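Local coordinates for alkyl hydroperoxide reductase/ Thiol specific antioxidant/ Mal allergen (Burkholderia ambifaria, PDB 5ENU), which probably reduces hydrogen peroxide and organic hydroperoxides through a reactive cysteine thiol, as peroxiredoxins of the AhpC/TSA family do, at residues R60-K65 / G149-V154; K67-E72 / S156-L161; F109-M114 / A141-K146. All coordinates share one frame; numbering follows the deposited sequence.

Interaction 1: residues R60-K65 / G149-V154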
# COMPACT_ATOMS: atom_id res chain seq x y z
N ARG A 60 -3.04 11.01 5.21
CA ARG A 60 -2.70 12.41 4.93
C ARG A 60 -2.55 13.21 6.22
O ARG A 60 -1.60 13.98 6.38
CB ARG A 60 -3.76 13.04 4.04
CG ARG A 60 -3.66 14.54 3.93
CD ARG A 60 -4.71 15.02 2.98
NE ARG A 60 -4.63 16.46 2.76
CZ ARG A 60 -5.33 17.35 3.45
NH1 ARG A 60 -5.22 18.66 3.18
NH2 ARG A 60 -6.16 16.92 4.39
N GLU A 61 -3.52 13.06 7.14
CA GLU A 61 -3.52 13.87 8.35
C GLU A 61 -2.28 13.63 9.19
O GLU A 61 -1.73 14.56 9.79
CB GLU A 61 -4.77 13.54 9.16
CG GLU A 61 -4.87 14.28 10.47
CD GLU A 61 -6.08 13.84 11.28
OE1 GLU A 61 -6.68 14.70 11.94
OE2 GLU A 61 -6.42 12.63 11.23
N LEU A 62 -1.81 12.38 9.24
CA LEU A 62 -0.64 12.04 10.04
C LEU A 62 0.65 12.00 9.23
O LEU A 62 1.71 11.71 9.80
CB LEU A 62 -0.86 10.72 10.78
CG LEU A 62 -1.88 10.81 11.92
CD1 LEU A 62 -2.16 9.46 12.54
CD2 LEU A 62 -1.37 11.79 12.97
N TYR A 63 0.60 12.34 7.95
CA TYR A 63 1.79 12.29 7.09
C TYR A 63 3.02 12.98 7.67
O TYR A 63 4.11 12.39 7.61
CB TYR A 63 1.43 12.82 5.69
CG TYR A 63 2.53 12.60 4.68
CD1 TYR A 63 2.84 11.32 4.25
CD2 TYR A 63 3.24 13.67 4.14
CE1 TYR A 63 3.83 11.09 3.32
CE2 TYR A 63 4.25 13.45 3.19
CZ TYR A 63 4.53 12.14 2.79
OH TYR A 63 5.52 11.87 1.86
N PRO A 64 2.93 14.18 8.25
CA PRO A 64 4.15 14.80 8.80
C PRO A 64 4.80 13.96 9.88
O PRO A 64 6.03 13.96 9.99
CB PRO A 64 3.66 16.15 9.35
CG PRO A 64 2.39 16.42 8.60
CD PRO A 64 1.77 15.07 8.38
N LYS A 65 3.99 13.24 10.66
CA LYS A 65 4.57 12.40 11.70
C LYS A 65 5.26 11.17 11.11
O LYS A 65 6.31 10.74 11.61
CB LYS A 65 3.51 11.99 12.72
CG LYS A 65 2.92 13.15 13.49
CD LYS A 65 2.08 12.64 14.65
CE LYS A 65 1.27 13.74 15.30
NZ LYS A 65 2.15 14.79 15.85
N GLY A 149 -8.74 3.12 13.50
CA GLY A 149 -7.59 2.81 14.33
C GLY A 149 -6.35 2.38 13.58
O GLY A 149 -5.26 2.36 14.16
N HIS A 150 -6.48 2.07 12.28
CA HIS A 150 -5.39 1.44 11.55
C HIS A 150 -4.20 2.37 11.33
O HIS A 150 -3.06 1.98 11.59
CB HIS A 150 -5.88 0.87 10.21
CG HIS A 150 -4.80 0.19 9.44
ND1 HIS A 150 -4.05 -0.85 9.97
CD2 HIS A 150 -4.34 0.38 8.18
CE1 HIS A 150 -3.16 -1.25 9.07
NE2 HIS A 150 -3.32 -0.52 7.98
N VAL A 151 -4.43 3.59 10.85
CA VAL A 151 -3.31 4.51 10.63
C VAL A 151 -2.58 4.78 11.94
O VAL A 151 -1.34 4.84 11.96
CB VAL A 151 -3.79 5.80 9.93
CG1 VAL A 151 -2.64 6.79 9.75
CG2 VAL A 151 -4.39 5.46 8.58
N ASP A 152 -3.31 4.92 13.05
CA ASP A 152 -2.67 5.09 14.35
C ASP A 152 -1.74 3.92 14.67
O ASP A 152 -0.62 4.11 15.15
CB ASP A 152 -3.73 5.17 15.46
CG ASP A 152 -4.51 6.48 15.46
OD1 ASP A 152 -5.60 6.50 16.09
OD2 ASP A 152 -4.06 7.48 14.88
N ASP A 153 -2.22 2.69 14.43
CA ASP A 153 -1.41 1.51 14.69
C ASP A 153 -0.17 1.49 13.80
O ASP A 153 0.92 1.13 14.26
CB ASP A 153 -2.23 0.24 14.43
CG ASP A 153 -3.37 0.04 15.42
OD1 ASP A 153 -3.35 0.65 16.51
OD2 ASP A 153 -4.29 -0.76 15.12
N VAL A 154 -0.32 1.83 12.52
CA VAL A 154 0.83 1.82 11.63
C VAL A 154 1.85 2.87 12.07
O VAL A 154 3.06 2.62 12.07
CB VAL A 154 0.40 1.97 10.17
CG1 VAL A 154 1.61 2.00 9.23
CG2 VAL A 154 -0.55 0.85 9.78
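Leu62 reaches over from its helix with one methyl, CD1, which touches two neighbouring residues of the second helix at once. CD1 meets Val151 CG1 at 3.9 Å, the leucine and valine running antiparallel past one another. It also lies 3.6 Å from OD2 of Asp152, whose side chain stands roughly perpendicular to the leucine. Val151 offers this particular methyl because CG1 stands opposite its backbone N (chi1 177°), which carries it out toward the leucine. The backbones stay well apart, with Leu62 CA and Val151 CA 8.0 Å from each other. The two helices, 50-68 and 150-160, belong to the thioredoxin-like fold of peroxiredoxins, where helices pack beside one another against the central sheet. Val151 lies on the inner side of this seam and also packs on Gln58, Phe59 and Phe66 of helix 50-68; Asp152 sits on the solvent side, its carboxylate 6.7 Å from that of Glu61, measured OD2 to OE2. No hydrogen bond joins the segments. Next to Val151, His150 NE2 is hydrogen-bonded to Thr129 OG1, which ties the start of helix 150-160 to strand 120-132.

Interaction 2: residues K67-E72 / S156-L161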
# COMPACT_ATOMS: atom_id res chain seq x y z
N LYS A 67 6.71 11.16 8.17
CA LYS A 67 7.95 11.69 7.61
C LYS A 67 8.98 11.95 8.70
O LYS A 67 10.17 11.63 8.54
CB LYS A 67 7.67 12.98 6.82
CG LYS A 67 6.83 12.77 5.58
CD LYS A 67 7.53 11.92 4.52
CE LYS A 67 8.61 12.68 3.77
NZ LYS A 67 8.07 13.62 2.74
N LYS A 68 8.55 12.54 9.82
CA LYS A 68 9.48 12.80 10.91
C LYS A 68 10.11 11.51 11.41
O LYS A 68 11.29 11.49 11.80
CB LYS A 68 8.74 13.51 12.05
CG LYS A 68 9.65 13.98 13.16
CD LYS A 68 8.93 14.93 14.09
CE LYS A 68 9.90 15.59 15.06
NZ LYS A 68 9.28 16.76 15.77
N ALA A 69 9.35 10.42 11.40
CA ALA A 69 9.84 9.12 11.84
C ALA A 69 10.61 8.38 10.76
O ALA A 69 10.95 7.21 10.94
CB ALA A 69 8.69 8.27 12.40
N GLY A 70 10.90 9.02 9.63
CA GLY A 70 11.74 8.41 8.61
C GLY A 70 11.01 7.52 7.62
O GLY A 70 11.65 6.67 6.98
N ALA A 71 9.70 7.68 7.48
CA ALA A 71 8.90 6.80 6.64
C ALA A 71 8.28 7.56 5.47
O ALA A 71 8.02 8.77 5.55
CB ALA A 71 7.77 6.16 7.45
N GLU A 72 8.04 6.82 4.39
CA GLU A 72 7.21 7.26 3.28
C GLU A 72 5.95 6.40 3.25
O GLU A 72 5.96 5.26 3.71
CB GLU A 72 7.98 7.12 1.94
CG GLU A 72 7.20 7.51 0.65
CD GLU A 72 6.71 8.97 0.59
OE1 GLU A 72 7.17 9.72 -0.30
OE2 GLU A 72 5.84 9.38 1.41
N SER A 156 2.36 4.03 15.13
CA SER A 156 3.04 3.50 16.31
C SER A 156 4.12 2.50 15.91
O SER A 156 5.24 2.55 16.42
CB SER A 156 2.03 2.86 17.25
OG SER A 156 1.10 3.81 17.75
N ALA A 157 3.81 1.61 14.97
CA ALA A 157 4.79 0.62 14.55
C ALA A 157 5.99 1.28 13.88
O ALA A 157 7.14 0.92 14.16
CB ALA A 157 4.12 -0.40 13.63
N VAL A 158 5.75 2.27 13.01
CA VAL A 158 6.83 3.01 12.38
C VAL A 158 7.73 3.65 13.43
O VAL A 158 8.97 3.60 13.34
CB VAL A 158 6.25 4.07 11.41
CG1 VAL A 158 7.28 5.14 11.06
CG2 VAL A 158 5.71 3.40 10.13
N GLN A 159 7.12 4.27 14.44
CA GLN A 159 7.90 4.99 15.45
C GLN A 159 8.73 4.05 16.31
O GLN A 159 9.78 4.44 16.82
CB GLN A 159 6.98 5.85 16.31
CG GLN A 159 6.41 7.04 15.55
CD GLN A 159 5.30 7.74 16.29
OE1 GLN A 159 4.58 7.13 17.07
NE2 GLN A 159 5.15 9.03 16.04
N ALA A 160 8.27 2.82 16.50
CA ALA A 160 8.95 1.88 17.37
C ALA A 160 10.03 1.06 16.67
O ALA A 160 10.75 0.32 17.34
CB ALA A 160 7.95 0.89 17.99
N LEU A 161 10.17 1.16 15.34
CA LEU A 161 11.18 0.36 14.65
C LEU A 161 12.58 0.71 15.14
O LEU A 161 12.88 1.88 15.41
CB LEU A 161 11.11 0.55 13.15
CG LEU A 161 10.08 -0.24 12.35
CD1 LEU A 161 10.29 0.02 10.88
CD2 LEU A 161 10.11 -1.76 12.63
OXT LEU A 161 13.44 -0.17 15.28
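With chi1 at 162°, Val158 swings CG1 roughly opposite its own backbone N and aims that single methyl at two alanines of the other segment. Gln159, the next residue along, has chi1 near -70°, which keeps its CG beside its backbone N and at the flank of the same contact. Val158 CG1 meets Ala69 CB at 3.7 Å and Ala71 CB at 3.8 Å, bridging the two methyls across the intervening Gly70. Gln159 adds its CG, 4.1 Å from Ala69 CB, on the more exposed side. The main chains come close here, Ala69 CA and Gln159 CA being 5.8 Å apart. What brings both alanines to bear on one valine is the turn between helix 50-68 and strand 71-77: a Schellman motif closes the helix, with Gly70 at positive phi as its C' residue, Gly70 N bonded to Lys67 O and Ala71 N to Phe66 O. This is the point in the thioredoxin-like fold where the chain passes from a helix into a strand of the central sheet, next to the C-terminal helix. Lys38 NZ completes the junction by donating hydrogen bonds to Ala69 O and Val158 O, one from each segment. Between the segments the contact is apolar, alanine and valine methyls plus Gln159 CG, with no hydrogen bond, so it probably relies on close van der Waals fit, while the lysine links the two backbones.

Interaction 3: residues F109-M114 / A141-K146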
# COMPACT_ATOMS: atom_id res chain seq x y z
N PHE A 109 2.37 -9.41 -2.91
CA PHE A 109 1.96 -9.25 -1.52
C PHE A 109 0.79 -10.14 -1.13
O PHE A 109 0.40 -10.16 0.04
CB PHE A 109 1.69 -7.78 -1.21
CG PHE A 109 2.96 -6.97 -1.09
CD1 PHE A 109 3.62 -6.51 -2.23
CD2 PHE A 109 3.51 -6.70 0.17
CE1 PHE A 109 4.82 -5.80 -2.11
CE2 PHE A 109 4.70 -5.99 0.29
CZ PHE A 109 5.36 -5.54 -0.85
N ASP A 110 0.25 -10.88 -2.09
CA ASP A 110 -0.76 -11.92 -1.84
C ASP A 110 -2.03 -11.34 -1.22
O ASP A 110 -2.58 -11.86 -0.25
CB ASP A 110 -0.19 -13.10 -1.04
CG ASP A 110 -1.05 -14.33 -1.14
OD1 ASP A 110 -1.76 -14.50 -2.16
OD2 ASP A 110 -1.03 -15.11 -0.18
N VAL A 111 -2.53 -10.25 -1.81
CA VAL A 111 -3.72 -9.56 -1.29
C VAL A 111 -4.98 -9.84 -2.10
O VAL A 111 -6.05 -9.31 -1.74
CB VAL A 111 -3.51 -8.04 -1.14
CG1 VAL A 111 -2.34 -7.73 -0.21
CG2 VAL A 111 -3.31 -7.37 -2.51
N ILE A 112 -4.91 -10.62 -3.17
CA ILE A 112 -6.12 -10.87 -3.96
C ILE A 112 -7.04 -11.81 -3.18
O ILE A 112 -6.59 -12.79 -2.58
CB ILE A 112 -5.76 -11.46 -5.34
CG1 ILE A 112 -4.93 -10.47 -6.17
CG2 ILE A 112 -7.02 -11.96 -6.10
CD1 ILE A 112 -5.66 -9.18 -6.56
N LYS A 113 -8.34 -11.51 -3.20
CA LYS A 113 -9.33 -12.35 -2.55
C LYS A 113 -10.57 -12.40 -3.42
O LYS A 113 -11.10 -11.35 -3.79
CB LYS A 113 -9.69 -11.74 -1.19
CG LYS A 113 -10.69 -12.55 -0.38
CD LYS A 113 -11.13 -11.79 0.87
CE LYS A 113 -11.89 -12.70 1.84
NZ LYS A 113 -10.97 -13.58 2.61
N MET A 114 -11.04 -13.61 -3.74
CA MET A 114 -12.26 -13.75 -4.52
C MET A 114 -13.48 -13.60 -3.60
O MET A 114 -13.50 -14.11 -2.48
CB MET A 114 -12.30 -15.12 -5.22
CG MET A 114 -11.12 -15.39 -6.16
SD MET A 114 -10.93 -14.17 -7.49
CE MET A 114 -12.48 -14.41 -8.37
N ALA A 141 2.91 -7.04 8.86
CA ALA A 141 1.80 -7.08 7.93
C ALA A 141 0.51 -6.96 8.72
O ALA A 141 0.39 -7.47 9.84
CB ALA A 141 1.77 -8.41 7.16
N TRP A 142 -0.47 -6.27 8.12
CA TRP A 142 -1.82 -6.20 8.66
C TRP A 142 -2.74 -6.60 7.51
O TRP A 142 -2.84 -5.86 6.53
CB TRP A 142 -2.15 -4.75 9.04
CG TRP A 142 -1.38 -4.12 10.17
CD1 TRP A 142 -1.82 -3.95 11.45
CD2 TRP A 142 -0.11 -3.45 10.08
NE1 TRP A 142 -0.88 -3.24 12.17
CE2 TRP A 142 0.18 -2.92 11.36
CE3 TRP A 142 0.82 -3.25 9.04
CZ2 TRP A 142 1.36 -2.22 11.65
CZ3 TRP A 142 2.01 -2.54 9.32
CH2 TRP A 142 2.27 -2.04 10.62
N ARG A 143 -3.38 -7.76 7.60
CA ARG A 143 -4.17 -8.26 6.47
C ARG A 143 -5.66 -8.20 6.77
O ARG A 143 -6.11 -8.58 7.86
CB ARG A 143 -3.76 -9.68 6.08
CG ARG A 143 -2.32 -9.75 5.58
CD ARG A 143 -1.98 -11.16 5.08
NE ARG A 143 -0.63 -11.28 4.50
CZ ARG A 143 -0.33 -11.05 3.22
NH1 ARG A 143 -1.27 -10.66 2.36
NH2 ARG A 143 0.92 -11.18 2.79
N GLY A 144 -6.44 -7.69 5.80
CA GLY A 144 -7.88 -7.66 6.01
C GLY A 144 -8.29 -6.79 7.18
O GLY A 144 -9.23 -7.13 7.91
N ILE A 145 -7.59 -5.69 7.39
CA ILE A 145 -7.92 -4.86 8.54
C ILE A 145 -9.06 -3.90 8.22
O ILE A 145 -9.34 -3.57 7.06
CB ILE A 145 -6.68 -4.13 9.11
CG1 ILE A 145 -5.76 -3.60 8.00
CG2 ILE A 145 -5.90 -5.07 10.08
CD1 ILE A 145 -6.34 -2.53 7.08
N LYS A 146 -9.72 -3.45 9.28
CA LYS A 146 -10.68 -2.37 9.15
C LYS A 146 -9.95 -1.03 9.23
O LYS A 146 -8.84 -0.94 9.75
CB LYS A 146 -11.77 -2.45 10.23
CG LYS A 146 -11.29 -2.12 11.66
CD LYS A 146 -12.49 -2.05 12.62
CE LYS A 146 -12.08 -1.72 14.04
NZ LYS A 146 -13.27 -1.45 14.89
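Phe109 O is gripped end-on by the guanidinium of Arg143, both terminal nitrogens donating to this one carbonyl oxygen. The bond from NH1 is 2.9 Å long and approaches nearly along the C=O axis (161°); the one from NH2 to the same oxygen is 3.0 Å, its donor tilted from the carbonyl plane. Both are bent at the hydrogen (148° and 143°), as expected when two donors share one acceptor. The oxygen lies at the edge of the guanidinium, close to its plane, and the paired bonds should restrain rotation of that group. A chain extended from CG to NE lets Arg143 span the gap from strand 138-143. Val111 CG1 lies obliquely to the guanidinium, 4.0 Å from NH1. The accepting carbonyl belongs to the last turn of helix 104-109, which Asp110 closes with positive phi in a Schellman motif before strand 112-117 begins. The buried Phe109 ring meets those of Phe43 and Phe130, while Arg143 also rests on Phe130. The Asp110 carboxylate stays 5.1 Å from the guanidinium, OD2 to NH1, too far for a salt bridge. A positive group here probably interacts favourably with the helix dipole, and the double donation gives partners to a carbonyl oxygen at the end of the helix.

Overall arrangement
From the N terminus, the chain runs through helix 50-68, whose later turns supply 60-65 and whose end leads through 67-72 into strand 71-77. It then passes helix 104-109 and strands 112-117, 120-132 and 138-143; interaction 3 closes the shorter loop there, joining 109-114 to 141-146. Helix 150-160 returns to close the two long loops, first interaction 1 and then interaction 2. These two cross along the chain, and interaction 3 is nested inside both. Tyr63 and Glu72, through a probable hydrogen bond, connect interactions 1 and 2, while Trp142 packs against His150, Val154 and Ala157, linking strand 138-143 to the C-terminal helix.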